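Local coordinates for protein Esterase/lipase (Lactobacillus rhamnosus, PDB 4N5H) that probably hydrolyses carboxylic esters, and may also transfer acyl groups, as an esterase of the alpha/beta-hydrolase fold, at residues H36-Y41 with P131-D136; E40-Q45 with Q50-L55; F235-G240 with Q250-V255. The protein carries 1 engineered substitution. All coordinates share one frame; numbering follows the deposited sequence.

Contact 1. Residues H36-Y41 with P131-D136; sequences HWETEY and PQRGFD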
loop_
_atom_site.group_PDB
_atom_site.type_symbol
_atom_site.label_atom_id
_atom_site.label_comp_id
_atom_site.label_asym_id
_atom_site.label_seq_id
_atom_site.Cartn_x
_atom_site.Cartn_y
_atom_site.Cartn_z
ATOM N N HIS A 36 6.830 8.194 15.631
ATOM C CA HIS A 36 7.780 7.119 15.297
ATOM C C HIS A 36 7.431 5.897 16.169
ATOM O O HIS A 36 7.048 6.023 17.289
ATOM C CB HIS A 36 9.208 7.508 15.635
ATOM C CG HIS A 36 9.767 8.606 14.779
ATOM N ND1 HIS A 36 10.905 9.305 15.107
ATOM C CD2 HIS A 36 9.344 9.093 13.611
ATOM C CE1 HIS A 36 11.143 10.211 14.174
ATOM N NE2 HIS A 36 10.210 10.100 13.253
ATOM N N TRP A 37 7.641 4.728 15.606
ATOM C CA TRP A 37 7.446 3.494 16.371
ATOM C C TRP A 37 8.694 2.569 16.187
ATOM O O TRP A 37 9.353 2.599 15.128
ATOM C CB TRP A 37 6.127 2.738 16.127
ATOM C CG TRP A 37 5.835 1.938 14.833
ATOM C CD1 TRP A 37 6.431 2.032 13.634
ATOM C CD2 TRP A 37 4.731 0.987 14.649
ATOM N NE1 TRP A 37 5.826 1.242 12.730
ATOM C CE2 TRP A 37 4.762 0.582 13.306
ATOM C CE3 TRP A 37 3.723 0.468 15.488
ATOM C CZ2 TRP A 37 3.775 -0.306 12.759
ATOM C CZ3 TRP A 37 2.828 -0.527 14.976
ATOM C CH2 TRP A 37 2.856 -0.873 13.633
ATOM N N GLU A 38 8.886 1.700 17.194
ATOM C CA GLU A 38 9.888 0.689 17.221
ATOM C C GLU A 38 9.111 -0.608 17.517
ATOM O O GLU A 38 8.443 -0.696 18.521
ATOM C CB GLU A 38 10.862 0.984 18.373
ATOM C CG GLU A 38 11.683 2.259 18.201
ATOM C CD GLU A 38 12.341 2.766 19.478
ATOM O OE1 GLU A 38 12.182 2.146 20.553
ATOM O OE2 GLU A 38 12.917 3.916 19.474
ATOM N N THR A 39 9.262 -1.574 16.646
ATOM C CA THR A 39 8.346 -2.703 16.677
ATOM C C THR A 39 9.003 -4.024 17.054
ATOM O O THR A 39 10.222 -4.216 16.829
ATOM C CB THR A 39 7.618 -2.866 15.323
ATOM O OG1 THR A 39 8.558 -2.996 14.268
ATOM C CG2 THR A 39 6.722 -1.693 15.065
ATOM N N GLU A 40 8.146 -4.954 17.503
ATOM C CA GLU A 40 8.540 -6.361 17.589
ATOM C C GLU A 40 9.720 -6.643 18.523
ATOM O O GLU A 40 10.614 -7.450 18.291
ATOM C CB GLU A 40 8.820 -6.885 16.129
ATOM C CG GLU A 40 8.744 -8.430 16.066
ATOM C CD GLU A 40 9.260 -8.942 14.717
ATOM O OE1 GLU A 40 10.098 -8.276 14.019
ATOM O OE2 GLU A 40 8.949 -10.129 14.378
ATOM N N TYR A 41 9.745 -5.974 19.671
ATOM C CA TYR A 41 10.697 -6.341 20.641
ATOM C C TYR A 41 10.237 -7.585 21.412
ATOM O O TYR A 41 9.131 -7.603 21.997
ATOM C CB TYR A 41 10.797 -5.243 21.674
ATOM C CG TYR A 41 11.461 -3.944 21.360
ATOM C CD1 TYR A 41 10.716 -2.787 21.009
ATOM C CD2 TYR A 41 12.823 -3.817 21.445
ATOM C CE1 TYR A 41 11.324 -1.575 20.813
ATOM C CE2 TYR A 41 13.430 -2.593 21.234
ATOM C CZ TYR A 41 12.657 -1.487 20.977
ATOM O OH TYR A 41 13.329 -0.255 20.854
ATOM N N PRO A 131 13.627 3.405 30.313
ATOM C CA PRO A 131 14.249 4.752 30.536
ATOM C C PRO A 131 15.362 5.144 29.614
ATOM O O PRO A 131 15.466 6.316 29.239
ATOM C CB PRO A 131 14.708 4.669 31.987
ATOM C CG PRO A 131 13.719 3.777 32.621
ATOM C CD PRO A 131 13.468 2.674 31.559
ATOM N N GLN A 132 16.200 4.198 29.232
ATOM C CA GLN A 132 17.303 4.497 28.312
ATOM C C GLN A 132 16.838 4.971 26.954
ATOM O O GLN A 132 17.638 5.540 26.230
ATOM C CB GLN A 132 18.217 3.337 28.220
ATOM C CG GLN A 132 17.790 2.282 27.414
ATOM C CD GLN A 132 18.640 0.957 27.628
ATOM O OE1 GLN A 132 18.077 -0.071 27.517
ATOM N NE2 GLN A 132 19.964 1.028 27.902
ATOM N N ARG A 133 15.553 4.695 26.587
ATOM C CA ARG A 133 15.042 5.095 25.282
ATOM C C ARG A 133 13.873 6.045 25.342
ATOM O O ARG A 133 13.167 6.282 24.345
ATOM C CB ARG A 133 14.740 3.829 24.449
ATOM C CG ARG A 133 13.556 3.060 24.883
ATOM C CD ARG A 133 13.578 1.583 24.324
ATOM N NE ARG A 133 14.671 0.831 24.929
ATOM C CZ ARG A 133 15.549 0.081 24.323
ATOM N NH1 ARG A 133 15.429 -0.225 23.009
ATOM N NH2 ARG A 133 16.519 -0.396 25.033
ATOM N N GLY A 134 13.682 6.726 26.487
ATOM C CA GLY A 134 12.677 7.761 26.562
ATOM C C GLY A 134 11.528 7.650 27.476
ATOM O O GLY A 134 10.720 8.603 27.595
ATOM N N PHE A 135 11.417 6.545 28.191
ATOM C CA PHE A 135 10.289 6.386 29.080
ATOM C C PHE A 135 10.580 6.930 30.491
ATOM O O PHE A 135 11.505 6.442 31.187
ATOM C CB PHE A 135 9.913 4.894 29.227
ATOM C CG PHE A 135 9.231 4.340 28.006
ATOM C CD1 PHE A 135 9.937 4.123 26.812
ATOM C CD2 PHE A 135 7.838 4.149 27.983
ATOM C CE1 PHE A 135 9.292 3.715 25.651
ATOM C CE2 PHE A 135 7.179 3.811 26.828
ATOM C CZ PHE A 135 7.901 3.571 25.668
ATOM N N ASP A 136 9.698 7.846 30.920
ATOM C CA ASP A 136 9.688 8.292 32.296
ATOM C C ASP A 136 8.814 7.410 33.084
ATOM O O ASP A 136 7.560 7.466 32.923
ATOM C CB ASP A 136 9.228 9.753 32.327
ATOM C CG ASP A 136 8.913 10.254 33.733
ATOM O OD1 ASP A 136 9.250 9.584 34.739
ATOM O OD2 ASP A 136 8.262 11.299 33.740
HETATM O O HOH W 1 13.590 5.600 21.487
#
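Y41 and R133 reach for each other from opposite directions and meet at the phenol oxygen. R133 NH1 donates to Y41 OH at 3.0 Å in a somewhat bent bond, with the oxygen at the edge of the guanidinium and near its plane. The ring itself stands 84° to that plane, so the two flat groups are not stacked. The hydroxyl in turn donates to E38 OE1, 2.7 Å from Y41 OH, arriving 50° out of the carboxylate plane. That carboxylate oxygen also bonds to Y57, and E38 faces the arginine obliquely: OE1 lies 4.1 Å from R133 CD, while the charged atoms E38 OE1 and R133 NH1 stay 4.7 Å apart, too far for a direct salt bridge. A water links the two segments a second time, donating to E38 OE2 and to R133 O. The arginine chain turns at CG-CD (chi3 67°), which brings the guanidinium round to the hydroxyl. NE is anchored on the carbonyl of F129, and R133 NH2 bonds to Q132 OE1 at 3.0 Å and forms a salt bridge to E289 of the second subunit. A leucine in place of R133 would probably leave Y41 OH without its donor and E289 of the second subunit without its charged mate. E40 and Y41 both face L53, a G1 beta bulge at the foot of this tyrosine. The contact thus pins the outer strand of the N-terminal antiparallel hairpin to the turn between helix 112-129 and the next strand, at the antiparallel end of an alpha/beta-hydrolase sheet.

Contact 2. Residues E40-Q45 with Q50-L55; sequences EYRYEQ and QQTLNL
Y41 and L53 form an antiparallel hydrogen-bonded pair, Y41 N donating to L53 O at 3.0 Å and L53 N returning to Y41 O at 2.9 Å. R42 and T52, the next, non-hydrogen-bonded pair, close to 4.4 Å between CA atoms. One more backbone bond follows where the strands end, from Y43 N to Q51 O at 3.2 Å. At the opposite end, the bulge turns E40 N onto the side-chain oxygen N54 OD1, almost in line with its C=O bond. On the face that carries Y41 and L53, L55 CD1 packs tightly on Y41 CE1 at 3.4 Å, its side chain crossing the tyrosine at about a right angle. The Y43 ring, folded back by its chi1 of 54°, lies with one face over Q51 C, and Q51 CB makes an off-centre CH-pi contact with it. Q51 centres an inverse gamma turn; its amide shares a water with E44 OE1 and is positioned by S46 and D118. N54 OD1 has a second donor in R82, and Y43 OH is bonded to the carbonyl of G103. Y43 continues onto D118, A121 and W125 of helix 112-129, whereas L53 and L55 lean on M100 of strand 98-102, the neighbour of 52-58 in the sheet.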
loop_
_atom_site.group_PDB
_atom_site.type_symbol
_atom_site.label_atom_id
_atom_site.label_comp_id
_atom_site.label_asym_id
_atom_site.label_seq_id
_atom_site.Cartn_x
_atom_site.Cartn_y
_atom_site.Cartn_z
ATOM N N GLU A 40 8.146 -4.954 17.503
ATOM C CA GLU A 40 8.540 -6.361 17.589
ATOM C C GLU A 40 9.720 -6.643 18.523
ATOM O O GLU A 40 10.614 -7.450 18.291
ATOM C CB GLU A 40 8.820 -6.885 16.129
ATOM C CG GLU A 40 8.744 -8.430 16.066
ATOM C CD GLU A 40 9.260 -8.942 14.717
ATOM O OE1 GLU A 40 10.098 -8.276 14.019
ATOM O OE2 GLU A 40 8.949 -10.129 14.378
ATOM N N TYR A 41 9.745 -5.974 19.671
ATOM C CA TYR A 41 10.697 -6.341 20.641
ATOM C C TYR A 41 10.237 -7.585 21.412
ATOM O O TYR A 41 9.131 -7.603 21.997
ATOM C CB TYR A 41 10.797 -5.243 21.674
ATOM C CG TYR A 41 11.461 -3.944 21.360
ATOM C CD1 TYR A 41 10.716 -2.787 21.009
ATOM C CD2 TYR A 41 12.823 -3.817 21.445
ATOM C CE1 TYR A 41 11.324 -1.575 20.813
ATOM C CE2 TYR A 41 13.430 -2.593 21.234
ATOM C CZ TYR A 41 12.657 -1.487 20.977
ATOM O OH TYR A 41 13.329 -0.255 20.854
ATOM N N ARG A 42 11.114 -8.599 21.502
ATOM C CA ARG A 42 10.773 -9.692 22.390
ATOM C C ARG A 42 10.928 -9.207 23.818
ATOM O O ARG A 42 11.951 -8.648 24.190
ATOM C CB ARG A 42 11.772 -10.843 22.168
ATOM C CG ARG A 42 11.593 -11.630 20.905
ATOM C CD ARG A 42 12.719 -12.641 20.771
ATOM N NE ARG A 42 12.527 -13.387 19.564
ATOM C CZ ARG A 42 13.244 -14.471 19.249
ATOM N NH1 ARG A 42 14.103 -14.968 20.119
ATOM N NH2 ARG A 42 12.945 -15.124 18.112
ATOM N N TYR A 43 9.975 -9.532 24.676
ATOM C CA TYR A 43 10.135 -9.171 26.072
ATOM C C TYR A 43 10.568 -10.339 27.027
ATOM O O TYR A 43 10.732 -10.107 28.222
ATOM C CB TYR A 43 8.886 -8.421 26.644
ATOM C CG TYR A 43 7.555 -9.064 26.510
ATOM C CD1 TYR A 43 7.264 -10.186 27.264
ATOM C CD2 TYR A 43 6.561 -8.605 25.606
ATOM C CE1 TYR A 43 6.027 -10.738 27.241
ATOM C CE2 TYR A 43 5.328 -9.204 25.559
ATOM C CZ TYR A 43 5.058 -10.256 26.352
ATOM O OH TYR A 43 3.786 -10.892 26.255
ATOM N N GLU A 44 10.737 -11.498 26.431
ATOM C CA GLU A 44 11.399 -12.578 27.093
ATOM C C GLU A 44 12.164 -13.440 26.103
ATOM O O GLU A 44 12.084 -13.237 24.913
ATOM C CB GLU A 44 10.404 -13.282 28.007
ATOM C CG GLU A 44 9.329 -13.904 27.313
ATOM C CD GLU A 44 8.183 -14.411 28.296
ATOM O OE1 GLU A 44 8.213 -15.631 28.586
ATOM O OE2 GLU A 44 7.303 -13.711 28.811
ATOM N N GLN A 45 12.838 -14.464 26.605
ATOM C CA GLN A 45 13.593 -15.334 25.696
ATOM C C GLN A 45 12.676 -16.329 25.029
ATOM O O GLN A 45 12.618 -17.505 25.453
ATOM C CB GLN A 45 14.770 -16.032 26.398
ATOM C CG GLN A 45 15.769 -15.087 27.035
ATOM C CD GLN A 45 16.953 -15.864 27.612
ATOM O OE1 GLN A 45 16.786 -16.756 28.436
ATOM N NE2 GLN A 45 18.128 -15.561 27.151
ATOM N N GLN A 50 3.490 -13.637 20.026
ATOM C CA GLN A 50 2.693 -12.818 20.963
ATOM C C GLN A 50 3.481 -12.258 22.084
ATOM O O GLN A 50 2.983 -11.304 22.740
ATOM C CB GLN A 50 1.487 -13.553 21.548
ATOM C CG GLN A 50 0.430 -13.888 20.523
ATOM C CD GLN A 50 -0.481 -12.679 20.227
ATOM O OE1 GLN A 50 -0.132 -11.527 20.530
ATOM N NE2 GLN A 50 -1.532 -12.925 19.552
ATOM N N GLN A 51 4.631 -12.774 22.426
ATOM C CA GLN A 51 5.428 -12.250 23.579
ATOM C C GLN A 51 6.409 -11.141 23.090
ATOM O O GLN A 51 7.641 -11.190 23.313
ATOM C CB GLN A 51 6.093 -13.377 24.342
ATOM C CG GLN A 51 5.031 -14.321 24.983
ATOM C CD GLN A 51 5.635 -15.539 25.662
ATOM O OE1 GLN A 51 6.531 -16.171 25.086
ATOM N NE2 GLN A 51 5.277 -15.791 26.924
ATOM N N THR A 52 5.801 -10.223 22.410
ATOM C CA THR A 52 6.485 -9.086 21.819
ATOM C C THR A 52 5.714 -7.800 22.115
ATOM O O THR A 52 4.553 -7.824 22.491
ATOM C CB THR A 52 6.648 -9.229 20.262
ATOM O OG1 THR A 52 5.354 -9.403 19.687
ATOM C CG2 THR A 52 7.580 -10.378 19.934
ATOM N N LEU A 53 6.379 -6.689 21.929
ATOM C CA LEU A 53 5.763 -5.338 22.213
ATOM C C LEU A 53 6.217 -4.325 21.175
ATOM O O LEU A 53 7.257 -4.511 20.510
ATOM C CB LEU A 53 5.954 -4.878 23.678
ATOM C CG LEU A 53 7.394 -4.780 24.136
ATOM C CD1 LEU A 53 8.045 -3.451 23.703
ATOM C CD2 LEU A 53 7.502 -4.773 25.635
ATOM N N ASN A 54 5.435 -3.213 21.104
ATOM C CA ASN A 54 5.780 -2.065 20.309
ATOM C C ASN A 54 5.942 -0.881 21.252
ATOM O O ASN A 54 5.229 -0.776 22.287
ATOM C CB ASN A 54 4.683 -1.654 19.301
ATOM C CG ASN A 54 4.457 -2.695 18.200
ATOM O OD1 ASN A 54 5.283 -3.474 17.844
ATOM N ND2 ASN A 54 3.272 -2.675 17.699
ATOM N N LEU A 55 6.805 0.022 20.815
ATOM C CA LEU A 55 7.009 1.339 21.458
ATOM C C LEU A 55 6.703 2.444 20.463
ATOM O O LEU A 55 7.101 2.428 19.288
ATOM C CB LEU A 55 8.425 1.517 21.976
ATOM C CG LEU A 55 8.956 0.357 22.867
ATOM C CD1 LEU A 55 10.369 0.588 23.292
ATOM C CD2 LEU A 55 8.063 0.161 24.086
HETATM O O HOH W 2 9.570 -12.970 23.888
HETATM O O HOH W 3 6.316 -17.815 28.765
#

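Contact 3. Residues F235-G240 with Q250-V255; sequences FMLIGG and QALLKV
L237 meets L252 and L253 mainly through methyl groups, with no flat group between the strand and the helix. The one aromatic ring of the two segments, F235, stands two residues before L237 on the same side of the strand; it meets the ring of F256, the helix residue just after V255, with their planes about 55° apart, and packs on V180, L182 and V261. This is the strand-to-helix half of a beta-alpha-beta unit in the alpha/beta-hydrolase fold: strand 235-240 leads into helix 246-258, which returns the chain to the parallel strand 263-268. The backbones stay well apart, 8.4 Å between the CA atoms of L237 and L253, and the leucines fill the distance. L237 does so because its CG is anti to the backbone N (chi1 174°), which carries both methyls out from the strand to the helix. L252 also points inward, sharing P185 with L237 and touching L182 of the adjacent strand. L253 starts off to the side of the strand and turns its CD2 back, lying also against Y263 and T265 on the returning strand. The contact is apolar, and the fit of the leucine side chains is what sets it. On the other face of the strand, M236 packs on E296, M297 and T300, and I238 on T293, all of helix 288-311, so the strand is layered between two helices. S146, H278 and D243, placed like a catalytic triad, are close to the L237 side chain but not in contact with it, consistent with an esterase site nearby. At the closest point L237 CD2 sits 3.6 Å from L253 CD2, whereas L237 CD1 is 4.3 Å from L252 CD2.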
loop_
_atom_site.group_PDB
_atom_site.type_symbol
_atom_site.label_atom_id
_atom_site.label_comp_id
_atom_site.label_asym_id
_atom_site.label_seq_id
_atom_site.Cartn_x
_atom_site.Cartn_y
_atom_site.Cartn_z
ATOM N N PHE A 235 -8.387 5.456 39.513
ATOM C CA PHE A 235 -8.947 4.883 38.293
ATOM C C PHE A 235 -9.697 5.938 37.528
ATOM O O PHE A 235 -10.183 6.970 38.070
ATOM C CB PHE A 235 -9.871 3.747 38.543
ATOM C CG PHE A 235 -9.145 2.450 38.917
ATOM C CD1 PHE A 235 -8.518 2.294 40.141
ATOM C CD2 PHE A 235 -9.074 1.370 38.023
ATOM C CE1 PHE A 235 -7.850 1.106 40.461
ATOM C CE2 PHE A 235 -8.453 0.216 38.387
ATOM C CZ PHE A 235 -7.800 0.071 39.563
ATOM N N MET A 236 -9.809 5.709 36.206
ATOM C CA MET A 236 -10.715 6.535 35.367
ATOM C C MET A 236 -11.530 5.597 34.500
ATOM O O MET A 236 -10.934 4.706 33.795
ATOM C CB MET A 236 -9.932 7.497 34.512
ATOM C CG MET A 236 -10.786 8.380 33.636
ATOM S SD MET A 236 -9.804 9.484 32.631
ATOM C CE MET A 236 -11.120 10.365 31.754
ATOM N N LEU A 237 -12.836 5.699 34.557
ATOM C CA LEU A 237 -13.703 4.790 33.863
ATOM C C LEU A 237 -14.329 5.545 32.698
ATOM O O LEU A 237 -14.992 6.557 32.905
ATOM C CB LEU A 237 -14.802 4.230 34.756
ATOM C CG LEU A 237 -15.849 3.375 34.117
ATOM C CD1 LEU A 237 -15.178 2.135 33.488
ATOM C CD2 LEU A 237 -16.899 2.961 35.175
ATOM N N ILE A 238 -14.068 5.023 31.504
ATOM C CA ILE A 238 -14.480 5.581 30.210
ATOM C C ILE A 238 -15.411 4.654 29.516
ATOM O O ILE A 238 -15.167 3.452 29.424
ATOM C CB ILE A 238 -13.232 5.841 29.361
ATOM C CG1 ILE A 238 -12.339 6.874 30.018
ATOM C CG2 ILE A 238 -13.577 6.220 27.933
ATOM C CD1 ILE A 238 -10.912 6.923 29.473
ATOM N N GLY A 239 -16.483 5.212 28.927
ATOM C CA GLY A 239 -17.438 4.387 28.195
ATOM C C GLY A 239 -18.697 5.172 27.961
ATOM O O GLY A 239 -18.633 6.399 27.681
ATOM N N GLY A 240 -19.836 4.492 28.026
ATOM C CA GLY A 240 -21.078 5.210 27.833
ATOM C C GLY A 240 -22.256 4.325 27.684
ATOM O O GLY A 240 -22.154 3.102 27.538
ATOM N N GLN A 250 -21.492 -0.217 34.805
ATOM C CA GLN A 250 -22.392 0.001 35.968
ATOM C C GLN A 250 -21.986 -0.909 37.146
ATOM O O GLN A 250 -21.939 -0.448 38.276
ATOM C CB GLN A 250 -23.851 -0.270 35.631
ATOM C CG GLN A 250 -24.361 0.711 34.576
ATOM C CD GLN A 250 -25.845 0.525 34.312
ATOM O OE1 GLN A 250 -26.293 -0.472 33.760
ATOM N NE2 GLN A 250 -26.586 1.532 34.652
ATOM N N ALA A 251 -21.704 -2.144 36.873
ATOM C CA ALA A 251 -21.276 -3.104 37.913
ATOM C C ALA A 251 -19.985 -2.659 38.531
ATOM O O ALA A 251 -19.817 -2.689 39.777
ATOM C CB ALA A 251 -21.129 -4.504 37.360
ATOM N N LEU A 252 -19.005 -2.250 37.706
ATOM C CA LEU A 252 -17.759 -1.756 38.252
ATOM C C LEU A 252 -17.863 -0.537 39.130
ATOM O O LEU A 252 -17.171 -0.405 40.145
ATOM C CB LEU A 252 -16.764 -1.405 37.116
ATOM C CG LEU A 252 -15.385 -1.081 37.590
ATOM C CD1 LEU A 252 -14.784 -2.181 38.467
ATOM C CD2 LEU A 252 -14.492 -0.977 36.314
ATOM N N LEU A 253 -18.764 0.396 38.793
ATOM C CA LEU A 253 -18.896 1.527 39.650
ATOM C C LEU A 253 -19.342 1.106 41.117
ATOM O O LEU A 253 -18.902 1.669 42.087
ATOM C CB LEU A 253 -19.906 2.501 39.089
ATOM C CG LEU A 253 -19.501 3.301 37.856
ATOM C CD1 LEU A 253 -20.761 3.994 37.329
ATOM C CD2 LEU A 253 -18.423 4.251 38.224
ATOM N N LYS A 254 -20.245 0.180 41.182
ATOM C CA LYS A 254 -20.687 -0.315 42.459
ATOM C C LYS A 254 -19.537 -0.944 43.233
ATOM O O LYS A 254 -19.423 -0.788 44.432
ATOM C CB LYS A 254 -21.835 -1.324 42.297
ATOM C CG LYS A 254 -23.114 -0.654 41.872
ATOM C CD LYS A 254 -24.133 -1.724 41.504
ATOM C CE LYS A 254 -25.406 -1.027 41.110
ATOM N NZ LYS A 254 -26.074 -1.947 40.169
ATOM N N VAL A 255 -18.693 -1.716 42.549
ATOM C CA VAL A 255 -17.448 -2.251 43.192
ATOM C C VAL A 255 -16.510 -1.171 43.654
ATOM O O VAL A 255 -15.972 -1.216 44.799
ATOM C CB VAL A 255 -16.673 -3.212 42.268
ATOM C CG1 VAL A 255 -15.399 -3.675 42.957
ATOM C CG2 VAL A 255 -17.582 -4.334 41.826
#

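Overall arrangement
All three contacts are buried and reach the same mixed sheet, contacts 1 and 2 at its antiparallel edge, contact 3 on its parallel part. Contacts 1 and 2 are neighbours, their centres 11 Å apart; they share E40 and Y41 on strand 35-42, and a probable hydrogen bond from E38 N to L55 O joins them. Both are touched by the second subunit, but contact 1 is polar, with side-chain bonds and a water, whereas contact 2 combines backbone pairing with apolar packing. Contact 3 lies on the opposite side of the chain's centre, about 30 Å from either by centres. Its centre lies nearest that of the chain, about 14 Å away against 17 and 19 Å; it touches no other subunit and holds strand to helix by leucine methyls.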